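PDB 5TV6: 6-carboxyhexanoate--CoA ligase from Aquifex aeolicus, which belongs to the BioW family of CoA ligases and holds a molecule of pimelic acid in a pocket beside a mixed beta sheet. Local coordinates for residues 63-68 with 197-202; 5-10 with 133-138; 184-189 with 206-211; 96-101 with 177-182. One frame throughout, in Å; residues are numbered along the deposited sequence.

Contact 1: 63-68 with 197-202; sequences LKISTY and IGYVRI. With PML (pimelic acid), chain C.
Thr67 and Arg201, partners on adjacent parallel strands, run side by side, so that a hydroxyl meets the edge of a guanidinium. Arg201 NH1 donates to Thr67 OG1 over 2.8 Å, the oxygen lying close to the guanidinium plane. A bend in the arginine chain (chi3 61°) turns its other N-H groups to pimelic acid: Arg201 NE bonds to O71 and Arg201 NH2 to O72, each at 3.1 Å. The carboxylate is thus gripped by two prongs, while the threonine, a second-shell residue, helps to fix the guanidinium's rotation. On the same face Tyr199 OH donates to O71 of pimelic acid at 2.6 Å, the acceptor lying in the ring plane; Ile65 CG2 sits at another edge of this ring, 4.2 Å from Tyr199 CD2. On the reverse face the Tyr68 ring slants across Val200, with Tyr68 CD1 4.0 Å from Val200 CG1. Four backbone hydrogen bonds set the parallel register. Strand 65-69 is one edge strand of the mixed sheet, and strand 198-203 pairs on its other side with the antiparallel strand 190-194; helix 158-172 packs on the Tyr199 face, and helix 73-85 brings Phe79 against Tyr68 and Val200.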
# COMPACT_ATOMS: atom_id res chain seq x y z
N LEU A 63 -8.02 -12.75 -1.67
CA LEU A 63 -7.48 -12.73 -0.32
C LEU A 63 -8.60 -12.77 0.72
O LEU A 63 -9.68 -12.19 0.52
CB LEU A 63 -6.61 -11.49 -0.08
CG LEU A 63 -5.42 -11.34 -1.01
CD1 LEU A 63 -4.75 -10.01 -0.77
CD2 LEU A 63 -4.45 -12.47 -0.84
N LYS A 64 -8.33 -13.46 1.83
CA LYS A 64 -9.25 -13.49 2.95
C LYS A 64 -8.80 -12.47 3.99
O LYS A 64 -7.60 -12.37 4.30
CB LYS A 64 -9.36 -14.90 3.54
CG LYS A 64 -10.46 -15.75 2.86
CD LYS A 64 -9.94 -16.44 1.58
CE LYS A 64 -11.02 -16.59 0.49
NZ LYS A 64 -10.59 -17.53 -0.59
N ILE A 65 -9.75 -11.71 4.49
CA ILE A 65 -9.52 -10.61 5.41
C ILE A 65 -9.78 -11.10 6.83
O ILE A 65 -10.81 -11.73 7.09
CB ILE A 65 -10.46 -9.43 5.07
CG1 ILE A 65 -10.23 -8.98 3.62
CG2 ILE A 65 -10.30 -8.29 6.05
CD1 ILE A 65 -11.16 -7.84 3.19
N SER A 66 -8.86 -10.81 7.75
CA SER A 66 -9.12 -10.96 9.17
C SER A 66 -8.64 -9.73 9.91
O SER A 66 -7.88 -8.92 9.38
CB SER A 66 -8.47 -12.23 9.74
OG SER A 66 -7.11 -12.31 9.35
N THR A 67 -9.07 -9.59 11.17
CA THR A 67 -8.74 -8.43 11.98
C THR A 67 -8.39 -8.89 13.39
O THR A 67 -9.10 -9.71 13.97
CB THR A 67 -9.91 -7.42 12.02
OG1 THR A 67 -10.21 -6.98 10.69
CG2 THR A 67 -9.55 -6.21 12.86
N TYR A 68 -7.31 -8.34 13.94
CA TYR A 68 -6.85 -8.65 15.29
C TYR A 68 -6.59 -7.36 16.04
O TYR A 68 -6.11 -6.39 15.44
CB TYR A 68 -5.59 -9.52 15.24
CG TYR A 68 -5.86 -10.91 14.70
CD1 TYR A 68 -6.01 -11.12 13.34
CD2 TYR A 68 -5.96 -12.00 15.56
CE1 TYR A 68 -6.26 -12.37 12.84
CE2 TYR A 68 -6.22 -13.27 15.06
CZ TYR A 68 -6.38 -13.44 13.69
OH TYR A 68 -6.63 -14.69 13.17
N ILE A 197 -1.53 -16.19 4.24
CA ILE A 197 -2.14 -15.59 5.43
C ILE A 197 -3.28 -14.62 5.08
O ILE A 197 -4.11 -14.32 5.94
CB ILE A 197 -1.08 -14.86 6.28
CG1 ILE A 197 -0.57 -13.62 5.55
CG2 ILE A 197 0.10 -15.76 6.59
CD1 ILE A 197 0.55 -12.98 6.29
N GLY A 198 -3.34 -14.14 3.83
CA GLY A 198 -4.36 -13.18 3.45
C GLY A 198 -4.01 -11.77 3.89
O GLY A 198 -2.85 -11.40 4.10
N TYR A 199 -5.06 -10.97 4.05
CA TYR A 199 -4.94 -9.58 4.49
C TYR A 199 -5.25 -9.54 5.99
O TYR A 199 -6.42 -9.59 6.39
CB TYR A 199 -5.88 -8.69 3.67
CG TYR A 199 -5.78 -7.21 3.97
CD1 TYR A 199 -4.69 -6.46 3.54
CD2 TYR A 199 -6.78 -6.57 4.68
CE1 TYR A 199 -4.60 -5.10 3.82
CE2 TYR A 199 -6.70 -5.22 4.96
CZ TYR A 199 -5.61 -4.50 4.54
OH TYR A 199 -5.55 -3.17 4.83
N VAL A 200 -4.21 -9.45 6.81
CA VAL A 200 -4.34 -9.56 8.27
C VAL A 200 -4.26 -8.15 8.86
O VAL A 200 -3.16 -7.62 9.05
CB VAL A 200 -3.26 -10.48 8.87
CG1 VAL A 200 -3.46 -10.62 10.36
CG2 VAL A 200 -3.29 -11.84 8.21
N ARG A 201 -5.41 -7.56 9.17
CA ARG A 201 -5.43 -6.23 9.79
C ARG A 201 -5.08 -6.37 11.26
O ARG A 201 -5.58 -7.27 11.95
CB ARG A 201 -6.79 -5.55 9.61
CG ARG A 201 -7.32 -5.62 8.19
CD ARG A 201 -8.79 -5.13 8.02
NE ARG A 201 -8.97 -3.73 8.41
CZ ARG A 201 -9.67 -3.31 9.47
NH1 ARG A 201 -10.29 -4.19 10.27
NH2 ARG A 201 -9.76 -2.01 9.73
N ILE A 202 -4.19 -5.50 11.74
CA ILE A 202 -3.67 -5.52 13.11
C ILE A 202 -3.80 -4.12 13.68
O ILE A 202 -3.40 -3.15 13.02
CB ILE A 202 -2.21 -5.99 13.15
CG1 ILE A 202 -2.07 -7.33 12.44
CG2 ILE A 202 -1.67 -6.00 14.58
CD1 ILE A 202 -0.65 -7.73 12.24
C1 PML C . -2.13 3.69 4.99
O11 PML C . -0.93 3.82 4.62
O12 PML C . -2.84 4.70 5.30
C2 PML C . -2.72 2.28 5.09
C3 PML C . -3.37 2.09 6.45
C4 PML C . -3.56 0.62 6.80
C5 PML C . -4.92 0.12 6.34
C6 PML C . -5.45 -0.84 7.39
C7 PML C . -6.94 -1.10 7.22
O71 PML C . -7.30 -1.99 6.42
O72 PML C . -7.79 -0.44 7.88

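Contact 2: 5-10 with 133-138; sequences SVRMRA and GVRTIH
Two bent arginines, Arg7 (chi3 70°) and Arg135 (chi3 -48°), fold their guanidinium groups toward one another from strand 3-12 and from the irregular segment 133-138. The two chains approach obliquely, yet the flat groups end nearly coplanar, their planes 12° apart, and meet edge to edge with Arg7 NH2 3.2 Å from Arg135 NH2. Both nitrogens are donors, so this is a close approach of like charges and not a hydrogen bond. Ile137 meets Arg7 differently. Its chain crosses the arginine at about a right angle and lays CD1 over one guanidinium face, near the rim, with Ile137 CD1 4.0 Å from Arg7 CZ. The isoleucine thereby lines the apolar face of the flat cation with a methyl group, while the NH2 edge faces Arg135. His138 also crosses Arg7 at a steep angle: His138 CE1 touches the aliphatic part of the arginine, 4.0 Å from Arg7 CD. Beyond it, Ser5 OG lies in the plane of the imidazole at its edge, 3.7 Å from His138 ND1, too far for a bond; the hydroxyl is instead hydrogen-bonded to Glu21 OE2. Glu21, on the neighbouring strand 15-25, also bonds His138 N through its other carboxylate oxygen and touches Arg7, so it ties the two segments together indirectly. With no hydrogen bond directly between the segments, the contact rests on van der Waals packing, and the nearby glutamate carboxylate probably offsets part of the positive charge that the paired arginines concentrate at this surface.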
# COMPACT_ATOMS: atom_id res chain seq x y z
N SER A 5 -5.91 6.19 -17.12
CA SER A 5 -5.33 6.34 -15.80
C SER A 5 -5.38 7.81 -15.38
O SER A 5 -4.92 8.68 -16.13
CB SER A 5 -3.89 5.83 -15.81
OG SER A 5 -3.16 6.32 -14.71
N VAL A 6 -5.95 8.08 -14.21
CA VAL A 6 -6.05 9.42 -13.64
C VAL A 6 -5.24 9.45 -12.35
O VAL A 6 -5.60 8.79 -11.37
CB VAL A 6 -7.50 9.83 -13.35
CG1 VAL A 6 -7.55 11.30 -12.89
CG2 VAL A 6 -8.41 9.57 -14.57
N ARG A 7 -4.16 10.24 -12.34
CA ARG A 7 -3.25 10.31 -11.20
C ARG A 7 -3.17 11.73 -10.68
O ARG A 7 -2.72 12.64 -11.39
CB ARG A 7 -1.86 9.81 -11.59
CG ARG A 7 -1.85 8.33 -11.81
CD ARG A 7 -0.50 7.89 -12.28
NE ARG A 7 0.51 7.98 -11.23
CZ ARG A 7 1.81 8.06 -11.50
NH1 ARG A 7 2.22 8.08 -12.77
NH2 ARG A 7 2.69 8.14 -10.50
N MSE A 8 -3.58 11.91 -9.42
CA MSE A 8 -3.63 13.20 -8.78
C MSE A 8 -2.64 13.25 -7.63
O MSE A 8 -2.52 12.30 -6.87
CB MSE A 8 -5.06 13.47 -8.27
CG MSE A 8 -5.27 14.79 -7.55
SE MSE A 8 -4.61 14.85 -5.66
CE MSE A 8 -6.06 13.81 -4.83
N ARG A 9 -1.94 14.38 -7.49
CA ARG A 9 -1.14 14.67 -6.31
C ARG A 9 -1.34 16.14 -5.94
O ARG A 9 -1.55 17.00 -6.81
CB ARG A 9 0.34 14.36 -6.53
CG ARG A 9 1.03 15.36 -7.40
CD ARG A 9 2.54 15.22 -7.37
NE ARG A 9 3.15 16.17 -8.31
CZ ARG A 9 3.24 15.93 -9.61
NH1 ARG A 9 2.78 14.78 -10.09
NH2 ARG A 9 3.79 16.82 -10.43
N ALA A 10 -1.33 16.43 -4.64
CA ALA A 10 -1.58 17.78 -4.14
C ALA A 10 -0.62 18.11 -3.01
O ALA A 10 -0.12 17.22 -2.31
CB ALA A 10 -3.02 17.94 -3.67
N GLY A 133 12.04 5.08 -2.16
CA GLY A 133 11.57 3.72 -2.27
C GLY A 133 10.61 3.55 -3.44
O GLY A 133 10.29 4.48 -4.18
N VAL A 134 10.15 2.31 -3.60
CA VAL A 134 9.31 1.94 -4.74
C VAL A 134 7.87 2.34 -4.46
O VAL A 134 7.34 2.08 -3.37
CB VAL A 134 9.43 0.44 -5.02
CG1 VAL A 134 8.45 0.05 -6.09
CG2 VAL A 134 10.83 0.12 -5.46
N ARG A 135 7.23 2.99 -5.43
CA ARG A 135 5.82 3.33 -5.37
C ARG A 135 5.07 2.44 -6.34
O ARG A 135 5.28 2.51 -7.56
CB ARG A 135 5.58 4.80 -5.70
CG ARG A 135 6.23 5.80 -4.74
CD ARG A 135 5.86 7.25 -5.10
NE ARG A 135 6.05 7.48 -6.53
CZ ARG A 135 5.07 7.67 -7.40
NH1 ARG A 135 3.81 7.69 -6.98
NH2 ARG A 135 5.34 7.85 -8.69
N THR A 136 4.21 1.58 -5.81
CA THR A 136 3.32 0.78 -6.64
C THR A 136 2.19 1.64 -7.18
O THR A 136 1.58 2.40 -6.43
CB THR A 136 2.74 -0.36 -5.82
OG1 THR A 136 3.81 -1.02 -5.13
CG2 THR A 136 1.99 -1.35 -6.71
N ILE A 137 1.93 1.55 -8.49
CA ILE A 137 0.97 2.41 -9.17
C ILE A 137 0.25 1.61 -10.24
O ILE A 137 0.51 0.42 -10.45
CB ILE A 137 1.64 3.65 -9.80
CG1 ILE A 137 2.69 3.22 -10.82
CG2 ILE A 137 2.30 4.53 -8.75
CD1 ILE A 137 3.02 4.30 -11.82
N HIS A 138 -0.68 2.28 -10.93
CA HIS A 138 -1.38 1.73 -12.09
C HIS A 138 -2.20 0.50 -11.72
O HIS A 138 -2.13 -0.54 -12.37
CB HIS A 138 -0.41 1.41 -13.24
CG HIS A 138 0.19 2.62 -13.86
ND1 HIS A 138 -0.52 3.79 -14.05
CD2 HIS A 138 1.44 2.86 -14.33
CE1 HIS A 138 0.26 4.69 -14.61
NE2 HIS A 138 1.46 4.15 -14.79

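Contact 3: 184-189 with 206-211; sequences DPDYVT and KEKGDP. With PML (pimelic acid), chain C.
Lys206 NZ is shared between main-chain carbonyls: it donates to Asp184 O at 2.6 Å and probably also to Ser182 O. The lysine chain runs straight beyond CG to reach them, and its nitrogen approaches Asp184 O from above the carbonyl plane. The ammonium thus pins the start of a type I turn, Asp184 to Tyr187, in which Asp184 OD1 also accepts from Asp186 N at 2.6 Å, an Asx turn. The partner segment forms a type II turn, Glu207 to Asp210. The two turns are joined where Gly209 N donates to Pro185 O at 2.9 Å, and the proline ring rests against the main chain beyond, with Pro185 CB 3.5 Å from Asp210 O. Val188 packs along Lys206, its CG1 4.2 Å from Lys206 CG and also against the lysine's carbonyl oxygen. From the first turn Tyr187 reaches pimelic acid, its OH making a very short bond to O72, which lies in the ring plane; Arg159 forms a cation-pi contact with the same ring. The segments link strand 177-181 to 190-194 and strand 198-203 to 214-219, at one end of the mixed sheet, where helix 73-85 supplies Arg77 against Lys206.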
# COMPACT_ATOMS: atom_id res chain seq x y z
N ASP A 184 -0.14 8.57 9.16
CA ASP A 184 -1.12 9.39 9.86
C ASP A 184 -1.04 9.10 11.35
O ASP A 184 -1.13 7.93 11.75
CB ASP A 184 -2.52 9.11 9.32
CG ASP A 184 -3.61 9.97 9.97
OD1 ASP A 184 -3.55 10.26 11.18
OD2 ASP A 184 -4.56 10.34 9.25
N PRO A 185 -0.85 10.11 12.20
CA PRO A 185 -0.70 9.83 13.64
C PRO A 185 -2.00 9.45 14.32
O PRO A 185 -1.96 8.95 15.46
CB PRO A 185 -0.16 11.16 14.18
CG PRO A 185 -0.84 12.18 13.29
CD PRO A 185 -0.83 11.55 11.92
N ASP A 186 -3.14 9.64 13.66
CA ASP A 186 -4.45 9.32 14.21
C ASP A 186 -4.98 7.97 13.76
O ASP A 186 -6.11 7.61 14.13
CB ASP A 186 -5.45 10.41 13.81
CG ASP A 186 -5.47 11.57 14.77
OD1 ASP A 186 -4.51 11.72 15.56
OD2 ASP A 186 -6.45 12.36 14.71
N TYR A 187 -4.23 7.20 12.97
CA TYR A 187 -4.73 5.95 12.40
C TYR A 187 -3.70 4.86 12.68
O TYR A 187 -2.66 4.80 12.03
CB TYR A 187 -4.99 6.10 10.91
CG TYR A 187 -5.80 4.99 10.29
CD1 TYR A 187 -5.20 3.80 9.90
CD2 TYR A 187 -7.17 5.13 10.09
CE1 TYR A 187 -5.93 2.78 9.33
CE2 TYR A 187 -7.91 4.12 9.53
CZ TYR A 187 -7.29 2.95 9.15
OH TYR A 187 -8.02 1.93 8.58
N VAL A 188 -4.01 3.99 13.64
CA VAL A 188 -3.03 3.06 14.18
C VAL A 188 -3.27 1.63 13.72
O VAL A 188 -2.62 0.71 14.23
CB VAL A 188 -2.98 3.16 15.71
CG1 VAL A 188 -2.62 4.57 16.11
CG2 VAL A 188 -4.32 2.81 16.29
N THR A 189 -4.19 1.40 12.79
CA THR A 189 -4.42 0.07 12.24
C THR A 189 -3.52 -0.11 11.03
O THR A 189 -3.44 0.77 10.17
CB THR A 189 -5.90 -0.15 11.84
OG1 THR A 189 -6.76 -0.01 12.98
CG2 THR A 189 -6.10 -1.53 11.28
N LYS A 206 1.21 1.04 16.22
CA LYS A 206 2.02 2.19 16.60
C LYS A 206 1.18 3.01 17.55
O LYS A 206 -0.06 2.96 17.51
CB LYS A 206 2.43 3.03 15.39
CG LYS A 206 1.34 3.99 14.93
CD LYS A 206 1.65 4.65 13.59
CE LYS A 206 0.70 5.80 13.31
NZ LYS A 206 0.96 6.41 11.97
N GLU A 207 1.85 3.79 18.39
CA GLU A 207 1.15 4.64 19.35
C GLU A 207 0.45 5.79 18.64
O GLU A 207 0.93 6.29 17.62
CB GLU A 207 2.13 5.20 20.38
CG GLU A 207 1.61 5.21 21.81
CD GLU A 207 1.79 3.87 22.51
OE1 GLU A 207 0.84 3.44 23.21
OE2 GLU A 207 2.86 3.25 22.36
N LYS A 208 -0.69 6.20 19.18
CA LYS A 208 -1.31 7.42 18.69
C LYS A 208 -0.30 8.56 18.76
O LYS A 208 0.62 8.55 19.59
CB LYS A 208 -2.56 7.75 19.50
CG LYS A 208 -3.72 8.23 18.65
CD LYS A 208 -4.79 8.91 19.48
CE LYS A 208 -5.73 9.78 18.63
NZ LYS A 208 -6.92 9.01 18.12
N GLY A 209 -0.44 9.53 17.86
CA GLY A 209 0.50 10.63 17.76
C GLY A 209 1.84 10.31 17.12
O GLY A 209 2.52 11.23 16.65
N ASP A 210 2.25 9.05 17.10
CA ASP A 210 3.44 8.65 16.36
C ASP A 210 3.22 8.95 14.87
O ASP A 210 2.17 8.58 14.32
CB ASP A 210 3.73 7.17 16.59
CG ASP A 210 5.02 6.69 15.95
OD1 ASP A 210 5.68 7.48 15.25
OD2 ASP A 210 5.38 5.50 16.12
N PRO A 211 4.14 9.65 14.20
CA PRO A 211 3.90 10.01 12.80
C PRO A 211 4.76 9.23 11.84
O PRO A 211 4.93 9.65 10.69
CB PRO A 211 4.27 11.49 12.77
CG PRO A 211 5.49 11.51 13.68
CD PRO A 211 5.23 10.47 14.77
C1 PML C . -2.13 3.69 4.99
O11 PML C . -0.93 3.82 4.62
O12 PML C . -2.84 4.70 5.30
C2 PML C . -2.72 2.28 5.09
C3 PML C . -3.37 2.09 6.45
C4 PML C . -3.56 0.62 6.80
C5 PML C . -4.92 0.12 6.34
C6 PML C . -5.45 -0.84 7.39
C7 PML C . -6.94 -1.10 7.22
O71 PML C . -7.30 -1.99 6.42
O72 PML C . -7.79 -0.44 7.88

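Contact 4: 96-101 with 177-182; sequences KAVEIL and AELCWS. With PML (pimelic acid), chain C.
Helix 96-101 lies along strand 177-181 in nearly the same direction, the two axes 27° apart and 9.4 Å at closest, with Ala97 facing Leu179 and Leu101 facing Trp181. Nearer the start of the strand, Leu179 CD2 is the meeting point: Ala97 CB packs against it at 3.7 Å and Leu101 CD1 at 3.6 Å, the leucine chains sliding past each other in opposite directions. Val98 crosses Leu179 at about a right angle, touching the same methyl with CG2. This is helix-on-sheet packing, in which helix 91-103 covers part of one face of the mixed sheet, beside helix 73-85. Farther along the strand, with CG between the backbone N and the carbonyl carbon (chi1 61°), the Trp181 ring reaches back to the helix, one face toward Leu101 and an edge toward Val98. Leu101 CB stands over that face, 4.1 Å from the centroid of the six-membered ring and off-centre, in a CH-pi contact. Val98 O lies at the edge, 3.6 Å from Trp181 CH2. Cys180 points away from the helix, its SG 4.1 Å from pimelic acid C2, and Ser182 OG, just past the strand, donates to O12 at 3.1 Å.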
# COMPACT_ATOMS: atom_id res chain seq x y z
N LYS A 96 13.29 -7.06 11.44
CA LYS A 96 14.06 -5.89 11.01
C LYS A 96 13.14 -4.88 10.34
O LYS A 96 13.21 -3.68 10.61
CB LYS A 96 15.22 -6.28 10.09
CG LYS A 96 16.49 -5.40 10.28
CD LYS A 96 17.08 -5.51 11.70
CE LYS A 96 18.23 -4.52 11.96
NZ LYS A 96 19.55 -4.93 11.39
N ALA A 97 12.22 -5.37 9.50
CA ALA A 97 11.21 -4.52 8.90
C ALA A 97 10.49 -3.67 9.95
O ALA A 97 10.28 -2.46 9.75
CB ALA A 97 10.22 -5.40 8.13
N VAL A 98 10.17 -4.27 11.09
CA VAL A 98 9.37 -3.58 12.11
C VAL A 98 10.10 -2.34 12.63
O VAL A 98 9.55 -1.23 12.63
CB VAL A 98 8.99 -4.56 13.24
CG1 VAL A 98 8.11 -3.88 14.28
CG2 VAL A 98 8.28 -5.76 12.66
N GLU A 99 11.37 -2.49 13.05
CA GLU A 99 12.09 -1.35 13.63
C GLU A 99 12.37 -0.29 12.57
O GLU A 99 12.33 0.90 12.87
CB GLU A 99 13.40 -1.80 14.29
CG GLU A 99 13.32 -2.10 15.81
CD GLU A 99 12.14 -3.00 16.22
OE1 GLU A 99 11.18 -2.45 16.80
OE2 GLU A 99 12.18 -4.23 15.99
N ILE A 100 12.66 -0.70 11.33
CA ILE A 100 12.82 0.28 10.25
C ILE A 100 11.66 1.26 10.25
O ILE A 100 11.85 2.48 10.36
CB ILE A 100 12.96 -0.41 8.89
CG1 ILE A 100 14.11 -1.41 8.88
CG2 ILE A 100 13.18 0.63 7.79
CD1 ILE A 100 14.40 -1.92 7.51
N LEU A 101 10.43 0.74 10.13
CA LEU A 101 9.28 1.63 10.14
C LEU A 101 9.08 2.27 11.51
O LEU A 101 8.58 3.40 11.61
CB LEU A 101 8.02 0.87 9.71
CG LEU A 101 8.16 -0.05 8.50
CD1 LEU A 101 6.97 -0.97 8.34
CD2 LEU A 101 8.37 0.77 7.24
N ALA A 177 5.21 -11.14 0.80
CA ALA A 177 4.52 -10.65 1.98
C ALA A 177 4.78 -9.16 2.13
O ALA A 177 5.76 -8.63 1.61
CB ALA A 177 4.96 -11.41 3.24
N GLU A 178 3.88 -8.49 2.87
CA GLU A 178 3.96 -7.05 3.07
C GLU A 178 3.71 -6.70 4.53
O GLU A 178 2.88 -7.32 5.19
CB GLU A 178 2.94 -6.29 2.20
CG GLU A 178 2.77 -4.81 2.54
CD GLU A 178 2.06 -4.02 1.44
OE1 GLU A 178 1.86 -4.56 0.33
OE2 GLU A 178 1.68 -2.86 1.67
N LEU A 179 4.45 -5.71 5.02
CA LEU A 179 4.23 -5.12 6.33
C LEU A 179 3.97 -3.63 6.14
O LEU A 179 4.69 -2.97 5.38
CB LEU A 179 5.42 -5.34 7.25
CG LEU A 179 5.42 -4.49 8.52
CD1 LEU A 179 4.38 -5.02 9.47
CD2 LEU A 179 6.79 -4.49 9.18
N CYS A 180 2.95 -3.10 6.83
CA CYS A 180 2.48 -1.74 6.59
C CYS A 180 1.72 -1.22 7.79
O CYS A 180 0.84 -1.92 8.32
CB CYS A 180 1.57 -1.70 5.34
SG CYS A 180 0.61 -0.17 5.16
N TRP A 181 2.03 0.00 8.21
CA TRP A 181 1.06 0.79 8.97
C TRP A 181 1.14 2.23 8.51
O TRP A 181 2.02 2.61 7.74
CB TRP A 181 1.24 0.64 10.49
CG TRP A 181 2.54 1.07 11.13
CD1 TRP A 181 2.87 2.32 11.54
CD2 TRP A 181 3.63 0.21 11.51
NE1 TRP A 181 4.12 2.31 12.13
CE2 TRP A 181 4.60 1.03 12.12
CE3 TRP A 181 3.88 -1.16 11.38
CZ2 TRP A 181 5.81 0.53 12.59
CZ3 TRP A 181 5.08 -1.66 11.84
CH2 TRP A 181 6.03 -0.81 12.44
N SER A 182 0.18 3.02 8.94
CA SER A 182 0.01 4.36 8.39
C SER A 182 1.00 5.32 9.03
O SER A 182 1.49 5.11 10.14
CB SER A 182 -1.42 4.85 8.62
OG SER A 182 -1.70 6.03 7.88
C1 PML C . -2.13 3.69 4.99
O11 PML C . -0.93 3.82 4.62
O12 PML C . -2.84 4.70 5.30
C2 PML C . -2.72 2.28 5.09
C3 PML C . -3.37 2.09 6.45
C4 PML C . -3.56 0.62 6.80
C5 PML C . -4.92 0.12 6.34
C6 PML C . -5.45 -0.84 7.39
C7 PML C . -6.94 -1.10 7.22
O71 PML C . -7.30 -1.99 6.42
O72 PML C . -7.79 -0.44 7.88

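In the fold
Contacts 1, 3 and 4 are built on one mixed sheet and all reach the bound pimelic acid, whereas contact 2 lies across the chain's centre from contacts 1 and 4. Contact 4 is the buried one, held by apolar side chains, with no hydrogen bond between helix and strand; contact 1 is partly buried and joins strand pairing to polar ligand grip; contacts 2 and 3 are at the surface. Contacts 1 and 3 hold one ligand carboxylate and contact 4 the other. Contact 3 touches both its neighbours, through Thr189 against contact 1 and Lys206 against Ser182 and Trp181 of contact 4. Only contact 2 brings like charges together; it joins strand 3-12 of the antiparallel sheet to a loop and does not touch the ligand.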